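Local coordinates for probable protein phosphatase 2C 50 (Oryza sativa subsp. japonica, PDB 5ZCG) that probably removes phosphate groups from phosphoserine and phosphothreonine in proteins, as a magnesium-dependent phosphatase of the PP2C family, at residues Ala14-Ala19 against Asn312-Val317; Ile166-Gly171 against Asp242-Ala247; Met213-Gly218 against Ile227-Val232. The protein carries 5 engineered substitutions. One frame throughout, in Å; residues are numbered along the deposited sequence.

Overall arrangement
The three contacts lie in the two-sheet core of the PP2C fold. Along the chain they are nested: interaction 3 falls inside the loop closed by interaction 2, which falls inside the loop closed by interaction 1. Interactions 1 and 2 share the sheet in which strands 313-319 and 241-247 are neighbours; their centres are about 18 Å apart and they touch. Interactions 1 and 3 both reach the other sheet, through strand 18-28 and strands 217-218 and 231-236, but do not touch. Interactions 2 and 3 have centres about 21 Å apart, on opposite sides of the chain's centre. Interaction 1 joins the two sheets and lies beside the magnesium site.

Interaction 1: residues Ala14-Ala19 against Asn312-Val317; sequences AEMEDA and NITVIV
Glu15 meets Asn312 through its backbone. Its carbonyl O takes a weak hydrogen bond from Asn312 ND2, 3.3 Å long, and ND2 also bonds to Arg10 O. At Met16, CG is anti to the backbone N (chi1 177°) and the chain then bends. This brings Met16 SD within 3.7 Å of Asn312 CG and turns CE toward the Thr314 hydroxyl. Glu17 contributes its main chain: Glu17 N donates to Asn312 OD1 at 2.8 Å. The N-H stands above the carbonyl plane of the amide, not on a lone pair. With both ends of the carboxamide bonded, the rotation of Asn312 is fixed. The Glu17 side chain is about 4 Å from a bound magnesium ion, and its OE2 bonds to a polar side chain of another protein chain. Asp18 points at the second segment. The Asp18 side chain passes that of Asn312 in the opposite sense, the two flat groups nearly perpendicular (84°), with Asp18 CG 3.5 Å from Asn312 CB. Thr314 OG1 donates to the anti lone pair of Asp18 OD2 over 3.0 Å, and OD2 has a second partner in Ser248 OG. Thus one carboxylate oxygen serves two hydroxyl groups. A water donates to Asn312 OD1 at 3.1 Å and lies close to Asp18 OD1 as well. Ala19 turns its methyl away, toward helix 67-91. The contact joins the starts of strands 18-28 and 313-319, which belong to different sheets of the PP2C sandwich. Asp311, just before Asn312, binds magnesium, as does Asp61, which Asp18 touches on strand 53-63. Thr314 and Ile316 also pack on that strand, while Ile313, Val315 and Val317 face helix 291-306 on the outer side.

Interaction 2: residues Ile166-Gly171 against Asp242-Ala247; sequences IVLCRG and DCLILA
The side chains of Ile166 and Leu246 run next to each other in the same direction, in an antiparallel strand pair of the PP2C beta sandwich. With chi1 173° and chi2 171° both near anti, the Ile166 chain is fully extended and CD1 comes 3.7 Å from Leu246 CG. The same CD1 also meets Leu244, whose side chain runs at an angle to it. Leu244 CD2 reaches over Leu168 as well, coming 3.7 Å from Leu168 CB. These four apolar side chains share one face, where Ile166, Leu244 and Leu246 pack on strand 143-151 of the other sheet. Val167 and Ile245 take the other face, with Cys169, under helix 257-274. The backbones of Val167 and Ile245 form a hydrogen-bonded pair: Val167 N to Ile245 O and Ile245 N to Val167 O, each 2.8 Å. Further along, the strands form a classic beta bulge, with Asp242 and Cys243 both set against Cys169. Cys169 N donates to Cys243 O, and Asp242 N donates to Cys169 O, both over 2.9 Å. Asp242 lies beside Cys169, and its carboxylate is held by a bond to Lys172 N. Asp242 OD2 ends 3.3 Å from Cys169 SG, close to the thiol.

Interaction 3: residues Met213-Gly218 against Ile227-Val232; sequences MSRSIG and IPKPEV
Arg215 lays its extended side chain alongside Ile227, both pointing the same way. Arg215 CD comes within 3.9 Å of Ile227 CG1, and Ile227 CD1 sits over one face of the guanidinium, offset toward its rim. The CG1 branch of Ile227 takes the position between its own backbone N and carbonyl carbon (chi1 52°), which turns it along the arginine. At the guanidinium edge, NH1 donates in its own plane to Lys229 O, 2.9 Å away and fairly straight (164°). Glu231 OE2 lies over the opposite face. It is 3.6 Å from Arg215 NH2, a long salt bridge with no N-H aimed at the oxygen. Behind the side chain, the backbones make a single bridge, with Ser216 N donating to Ile227 O at 3.0 Å. Pro228 CA meets Ser216 O, and the Pro228 ring packs on helix 99-118. Arg215 NE also pairs with Glu188, and Glu231 OE2 with Arg185 and His181. The arginine therefore joins the loop before strand 217-218 to that leading into strand 231-236. The NH1 and NE bonds together fix how the guanidinium is turned. Its positive charge is probably offset mainly by Glu188, with a weaker share from Glu231, which also serves Arg185.

Interaction 1: residues Ala14-Ala19 against Asn312-Val317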
loop_
_atom_site.group_PDB
_atom_site.type_symbol
_atom_site.label_atom_id
_atom_site.label_comp_id
_atom_site.label_asym_id
_atom_site.label_seq_id
_atom_site.Cartn_x
_atom_site.Cartn_y
_atom_site.Cartn_z
ATOM N N ALA A 14 9.880 3.342 -13.238
ATOM C CA ALA A 14 10.766 4.500 -13.162
ATOM C C ALA A 14 11.541 4.517 -11.847
ATOM O O ALA A 14 12.777 4.511 -11.839
ATOM C CB ALA A 14 9.955 5.786 -13.327
ATOM N N GLU A 15 10.835 4.549 -10.719
ATOM C CA GLU A 15 11.473 4.594 -9.412
ATOM C C GLU A 15 11.173 3.336 -8.605
ATOM O O GLU A 15 10.182 2.636 -8.831
ATOM C CB GLU A 15 11.050 5.847 -8.636
ATOM C CG GLU A 15 11.862 7.073 -9.034
ATOM C CD GLU A 15 11.003 8.240 -9.473
ATOM O OE1 GLU A 15 11.510 9.089 -10.234
ATOM O OE2 GLU A 15 9.832 8.322 -9.042
ATOM N N MET A 16 12.048 3.075 -7.638
ATOM C CA MET A 16 11.940 1.914 -6.766
ATOM C C MET A 16 11.112 2.260 -5.532
ATOM O O MET A 16 11.459 3.179 -4.781
ATOM C CB MET A 16 13.327 1.434 -6.343
ATOM C CG MET A 16 13.297 0.269 -5.384
ATOM S SD MET A 16 12.411 -1.134 -6.081
ATOM C CE MET A 16 13.387 -2.493 -5.429
ATOM N N GLU A 17 10.031 1.508 -5.314
ATOM C CA GLU A 17 9.187 1.686 -4.141
ATOM C C GLU A 17 8.995 0.403 -3.350
ATOM O O GLU A 17 8.236 0.404 -2.373
ATOM C CB GLU A 17 7.822 2.256 -4.545
ATOM C CG GLU A 17 7.932 3.594 -5.267
ATOM C CD GLU A 17 6.594 4.112 -5.748
ATOM O OE1 GLU A 17 6.495 5.328 -6.012
ATOM O OE2 GLU A 17 5.645 3.308 -5.863
ATOM N N ASP A 18 9.635 -0.687 -3.756
ATOM C CA ASP A 18 9.728 -1.875 -2.925
ATOM C C ASP A 18 10.805 -1.663 -1.868
ATOM O O ASP A 18 11.815 -0.992 -2.108
ATOM C CB ASP A 18 10.098 -3.098 -3.771
ATOM C CG ASP A 18 8.898 -3.791 -4.393
ATOM O OD1 ASP A 18 7.790 -3.215 -4.406
ATOM O OD2 ASP A 18 9.081 -4.921 -4.897
ATOM N N ALA A 19 10.578 -2.236 -0.686
ATOM C CA ALA A 19 11.576 -2.284 0.370
ATOM C C ALA A 19 11.583 -3.685 0.961
ATOM O O ALA A 19 10.627 -4.454 0.808
ATOM C CB ALA A 19 11.308 -1.242 1.465
ATOM N N ASN A 312 8.188 -3.060 -9.824
ATOM C CA ASN A 312 9.301 -3.381 -8.948
ATOM C C ASN A 312 9.201 -4.851 -8.561
ATOM O O ASN A 312 8.107 -5.406 -8.424
ATOM C CB ASN A 312 9.274 -2.521 -7.679
ATOM C CG ASN A 312 9.213 -1.027 -7.965
ATOM O OD1 ASN A 312 8.761 -0.248 -7.122
ATOM N ND2 ASN A 312 9.680 -0.620 -9.140
ATOM N N ILE A 313 10.352 -5.491 -8.399
ATOM C CA ILE A 313 10.415 -6.898 -8.034
ATOM C C ILE A 313 11.333 -7.028 -6.830
ATOM O O ILE A 313 12.476 -6.562 -6.865
ATOM C CB ILE A 313 10.924 -7.779 -9.193
ATOM C CG1 ILE A 313 10.079 -7.567 -10.457
ATOM C CG2 ILE A 313 10.909 -9.246 -8.778
ATOM C CD1 ILE A 313 10.786 -7.993 -11.747
ATOM N N THR A 314 10.837 -7.658 -5.770
ATOM C CA THR A 314 11.641 -7.917 -4.585
ATOM C C THR A 314 11.381 -9.344 -4.142
ATOM O O THR A 314 10.226 -9.754 -4.010
ATOM C CB THR A 314 11.326 -6.928 -3.462
ATOM O OG1 THR A 314 11.799 -5.634 -3.847
ATOM C CG2 THR A 314 12.020 -7.339 -2.166
ATOM N N VAL A 315 12.456 -10.103 -3.952
ATOM C CA VAL A 315 12.381 -11.519 -3.623
ATOM C C VAL A 315 13.369 -11.802 -2.503
ATOM O O VAL A 315 14.561 -11.497 -2.622
ATOM C CB VAL A 315 12.694 -12.411 -4.846
ATOM C CG1 VAL A 315 12.528 -13.882 -4.493
ATOM C CG2 VAL A 315 11.814 -12.032 -6.057
ATOM N N ILE A 316 12.878 -12.392 -1.420
ATOM C CA ILE A 316 13.715 -12.961 -0.376
ATOM C C ILE A 316 13.509 -14.465 -0.399
ATOM O O ILE A 316 12.366 -14.942 -0.384
ATOM C CB ILE A 316 13.382 -12.397 1.017
ATOM C CG1 ILE A 316 13.587 -10.883 1.073
ATOM C CG2 ILE A 316 14.248 -13.081 2.065
ATOM C CD1 ILE A 316 13.214 -10.279 2.427
ATOM N N VAL A 317 14.609 -15.208 -0.438
ATOM C CA VAL A 317 14.581 -16.659 -0.336
ATOM C C VAL A 317 15.315 -17.035 0.942
ATOM O O VAL A 317 16.473 -16.645 1.136
ATOM C CB VAL A 317 15.211 -17.331 -1.563
ATOM C CG1 VAL A 317 15.147 -18.853 -1.433
ATOM C CG2 VAL A 317 14.507 -16.855 -2.830
HETATM O O HOH W 1 6.538 -1.236 -5.189
HETATM O O HOH W 2 6.168 -4.794 -6.486
#

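Interaction 2: residues Ile166-Gly171 against Asp242-Ala247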
loop_
_atom_site.group_PDB
_atom_site.type_symbol
_atom_site.label_atom_id
_atom_site.label_comp_id
_atom_site.label_asym_id
_atom_site.label_seq_id
_atom_site.Cartn_x
_atom_site.Cartn_y
_atom_site.Cartn_z
ATOM N N ILE A 166 3.909 -14.703 0.715
ATOM C CA ILE A 166 4.966 -15.614 1.133
ATOM C C ILE A 166 4.502 -17.039 0.868
ATOM O O ILE A 166 3.348 -17.391 1.134
ATOM C CB ILE A 166 5.350 -15.430 2.615
ATOM C CG1 ILE A 166 6.334 -16.523 3.035
ATOM C CG2 ILE A 166 4.117 -15.448 3.485
ATOM C CD1 ILE A 166 6.937 -16.315 4.393
ATOM N N VAL A 167 5.396 -17.848 0.314
ATOM C CA VAL A 167 5.108 -19.235 -0.015
ATOM C C VAL A 167 6.183 -20.105 0.620
ATOM O O VAL A 167 7.360 -19.728 0.663
ATOM C CB VAL A 167 5.039 -19.460 -1.543
ATOM C CG1 VAL A 167 4.707 -20.911 -1.862
ATOM C CG2 VAL A 167 4.005 -18.537 -2.164
ATOM N N LEU A 168 5.771 -21.248 1.153
ATOM C CA LEU A 168 6.689 -22.239 1.684
ATOM C C LEU A 168 6.823 -23.374 0.680
ATOM O O LEU A 168 5.837 -23.807 0.080
ATOM C CB LEU A 168 6.192 -22.768 3.030
ATOM C CG LEU A 168 6.719 -24.117 3.515
ATOM C CD1 LEU A 168 8.107 -23.954 4.101
ATOM C CD2 LEU A 168 5.764 -24.730 4.535
ATOM N N CYS A 169 8.047 -23.828 0.465
ATOM C CA CYS A 169 8.294 -25.008 -0.350
ATOM C C CYS A 169 8.473 -26.172 0.612
ATOM O O CYS A 169 9.447 -26.213 1.366
ATOM C CB CYS A 169 9.515 -24.821 -1.250
ATOM S SG CYS A 169 9.778 -26.185 -2.408
ATOM N N ARG A 170 7.510 -27.090 0.625
ATOM C CA ARG A 170 7.536 -28.240 1.521
ATOM C C ARG A 170 7.355 -29.492 0.684
ATOM O O ARG A 170 6.369 -29.607 -0.049
ATOM C CB ARG A 170 6.440 -28.136 2.586
ATOM C CG ARG A 170 6.252 -29.398 3.412
ATOM C CD ARG A 170 5.385 -29.122 4.629
ATOM N NE ARG A 170 6.067 -28.281 5.605
ATOM C CZ ARG A 170 5.491 -27.790 6.701
ATOM N NH1 ARG A 170 4.218 -28.059 6.957
ATOM N NH2 ARG A 170 6.185 -27.031 7.538
ATOM N N GLY A 171 8.289 -30.429 0.813
ATOM C CA GLY A 171 8.265 -31.609 -0.032
ATOM C C GLY A 171 8.267 -31.237 -1.498
ATOM O O GLY A 171 7.524 -31.829 -2.289
ATOM N N ASP A 242 11.992 -26.972 2.403
ATOM C CA ASP A 242 13.104 -26.556 1.557
ATOM C C ASP A 242 13.463 -25.093 1.802
ATOM O O ASP A 242 14.605 -24.775 2.143
ATOM C CB ASP A 242 12.759 -26.792 0.081
ATOM C CG ASP A 242 12.390 -28.235 -0.208
ATOM O OD1 ASP A 242 13.285 -29.107 -0.161
ATOM O OD2 ASP A 242 11.198 -28.494 -0.472
ATOM N N CYS A 243 12.502 -24.191 1.622
ATOM C CA CYS A 243 12.795 -22.766 1.683
ATOM C C CYS A 243 11.495 -21.985 1.791
ATOM O O CYS A 243 10.400 -22.512 1.567
ATOM C CB CYS A 243 13.581 -22.310 0.447
ATOM S SG CYS A 243 12.799 -22.754 -1.126
ATOM N N LEU A 244 11.644 -20.704 2.118
ATOM C CA LEU A 244 10.570 -19.724 2.140
ATOM C C LEU A 244 10.819 -18.704 1.041
ATOM O O LEU A 244 11.964 -18.301 0.814
ATOM C CB LEU A 244 10.500 -18.993 3.487
ATOM C CG LEU A 244 9.827 -19.661 4.681
ATOM C CD1 LEU A 244 9.850 -18.713 5.865
ATOM C CD2 LEU A 244 8.410 -20.072 4.345
ATOM N N ILE A 245 9.748 -18.270 0.381
ATOM C CA ILE A 245 9.821 -17.250 -0.660
ATOM C C ILE A 245 8.891 -16.111 -0.265
ATOM O O ILE A 245 7.664 -16.274 -0.266
ATOM C CB ILE A 245 9.445 -17.802 -2.042
ATOM C CG1 ILE A 245 10.432 -18.889 -2.476
ATOM C CG2 ILE A 245 9.391 -16.671 -3.068
ATOM C CD1 ILE A 245 9.810 -19.947 -3.364
ATOM N N LEU A 246 9.468 -14.961 0.069
ATOM C CA LEU A 246 8.712 -13.733 0.264
ATOM C C LEU A 246 8.929 -12.850 -0.956
ATOM O O LEU A 246 10.062 -12.701 -1.415
ATOM C CB LEU A 246 9.156 -12.998 1.530
ATOM C CG LEU A 246 9.134 -13.740 2.867
ATOM C CD1 LEU A 246 10.463 -14.453 3.122
ATOM C CD2 LEU A 246 8.820 -12.760 3.997
ATOM N N ALA A 247 7.854 -12.286 -1.496
ATOM C CA ALA A 247 8.038 -11.447 -2.667
ATOM C C ALA A 247 6.851 -10.518 -2.840
ATOM O O ALA A 247 5.719 -10.853 -2.482
ATOM C CB ALA A 247 8.244 -12.283 -3.942
#

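Interaction 3: residues Met213-Gly218 against Ile227-Val232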
loop_
_atom_site.group_PDB
_atom_site.type_symbol
_atom_site.label_atom_id
_atom_site.label_comp_id
_atom_site.label_asym_id
_atom_site.label_seq_id
_atom_site.Cartn_x
_atom_site.Cartn_y
_atom_site.Cartn_z
ATOM N N MET A 213 -5.982 -3.344 -3.543
ATOM C CA MET A 213 -5.803 -4.146 -2.347
ATOM C C MET A 213 -6.752 -3.640 -1.270
ATOM O O MET A 213 -7.061 -2.446 -1.203
ATOM C CB MET A 213 -4.366 -4.088 -1.824
ATOM C CG MET A 213 -3.934 -2.708 -1.352
ATOM S SD MET A 213 -2.225 -2.725 -0.787
ATOM C CE MET A 213 -1.643 -4.093 -1.732
ATOM N N SER A 214 -7.230 -4.563 -0.439
ATOM C CA SER A 214 -8.186 -4.236 0.610
ATOM C C SER A 214 -7.524 -3.962 1.955
ATOM O O SER A 214 -8.197 -3.478 2.871
ATOM C CB SER A 214 -9.211 -5.367 0.759
ATOM O OG SER A 214 -8.580 -6.632 0.789
ATOM N N ARG A 215 -6.236 -4.271 2.101
ATOM C CA ARG A 215 -5.505 -4.011 3.331
ATOM C C ARG A 215 -4.122 -3.491 2.981
ATOM O O ARG A 215 -3.529 -3.910 1.981
ATOM C CB ARG A 215 -5.379 -5.268 4.206
ATOM C CG ARG A 215 -6.693 -5.986 4.442
ATOM C CD ARG A 215 -6.674 -6.816 5.703
ATOM N NE ARG A 215 -7.826 -7.706 5.746
ATOM C CZ ARG A 215 -8.014 -8.646 6.664
ATOM N NH1 ARG A 215 -7.116 -8.822 7.627
ATOM N NH2 ARG A 215 -9.097 -9.410 6.617
ATOM N N SER A 216 -3.618 -2.583 3.808
ATOM C CA SER A 216 -2.279 -2.030 3.652
ATOM C C SER A 216 -1.927 -1.264 4.918
ATOM O O SER A 216 -2.764 -1.068 5.804
ATOM C CB SER A 216 -2.180 -1.116 2.425
ATOM O OG SER A 216 -2.373 0.238 2.791
ATOM N N ILE A 217 -0.669 -0.843 4.995
ATOM C CA ILE A 217 -0.201 0.104 5.998
ATOM C C ILE A 217 -0.156 1.479 5.346
ATOM O O ILE A 217 0.405 1.634 4.257
ATOM C CB ILE A 217 1.182 -0.294 6.547
ATOM C CG1 ILE A 217 1.100 -1.643 7.267
ATOM C CG2 ILE A 217 1.727 0.794 7.472
ATOM C CD1 ILE A 217 2.347 -1.996 8.040
ATOM N N GLY A 218 -0.748 2.473 6.000
ATOM C CA GLY A 218 -0.830 3.800 5.417
ATOM C C GLY A 218 -2.166 4.003 4.732
ATOM O O GLY A 218 -3.174 3.466 5.198
ATOM N N ILE A 227 -7.574 -1.388 5.706
ATOM C CA ILE A 227 -7.200 -1.500 7.115
ATOM C C ILE A 227 -5.813 -2.106 7.201
ATOM O O ILE A 227 -5.360 -2.822 6.284
ATOM C CB ILE A 227 -8.237 -2.329 7.912
ATOM C CG1 ILE A 227 -8.491 -3.669 7.219
ATOM C CG2 ILE A 227 -9.524 -1.534 8.108
ATOM C CD1 ILE A 227 -9.197 -4.681 8.088
ATOM N N PRO A 228 -5.089 -1.862 8.312
ATOM C CA PRO A 228 -3.743 -2.429 8.454
ATOM C C PRO A 228 -3.720 -3.722 9.249
ATOM O O PRO A 228 -2.709 -4.038 9.887
ATOM C CB PRO A 228 -2.991 -1.319 9.185
ATOM C CG PRO A 228 -4.062 -0.716 10.102
ATOM C CD PRO A 228 -5.409 -0.926 9.415
ATOM N N LYS A 229 -4.806 -4.488 9.206
ATOM C CA LYS A 229 -4.922 -5.664 10.058
ATOM C C LYS A 229 -4.340 -6.869 9.338
ATOM O O LYS A 229 -4.820 -7.217 8.251
ATOM C CB LYS A 229 -6.370 -5.933 10.428
ATOM C CG LYS A 229 -6.591 -7.299 11.067
ATOM C CD LYS A 229 -7.664 -7.253 12.138
ATOM C CE LYS A 229 -7.917 -8.625 12.745
ATOM N NZ LYS A 229 -6.817 -9.046 13.655
ATOM N N PRO A 230 -3.339 -7.538 9.897
ATOM C CA PRO A 230 -2.718 -8.664 9.200
ATOM C C PRO A 230 -3.461 -9.967 9.461
ATOM O O PRO A 230 -4.181 -10.125 10.450
ATOM C CB PRO A 230 -1.313 -8.714 9.814
ATOM C CG PRO A 230 -1.520 -8.239 11.224
ATOM C CD PRO A 230 -2.679 -7.250 11.184
ATOM N N GLU A 231 -3.308 -10.888 8.517
ATOM C CA GLU A 231 -3.706 -12.274 8.703
ATOM C C GLU A 231 -2.465 -13.068 9.086
ATOM O O GLU A 231 -1.414 -12.938 8.444
ATOM C CB GLU A 231 -4.356 -12.846 7.442
ATOM C CG GLU A 231 -5.875 -12.757 7.449
ATOM C CD GLU A 231 -6.499 -13.140 6.116
ATOM O OE1 GLU A 231 -6.306 -14.292 5.671
ATOM O OE2 GLU A 231 -7.183 -12.283 5.514
ATOM N N VAL A 232 -2.582 -13.861 10.146
ATOM C CA VAL A 232 -1.445 -14.523 10.773
ATOM C C VAL A 232 -1.573 -16.033 10.612
ATOM O O VAL A 232 -2.664 -16.600 10.748
ATOM C CB VAL A 232 -1.343 -14.125 12.259
ATOM C CG1 VAL A 232 -0.108 -14.744 12.919
ATOM C CG2 VAL A 232 -1.326 -12.602 12.391
#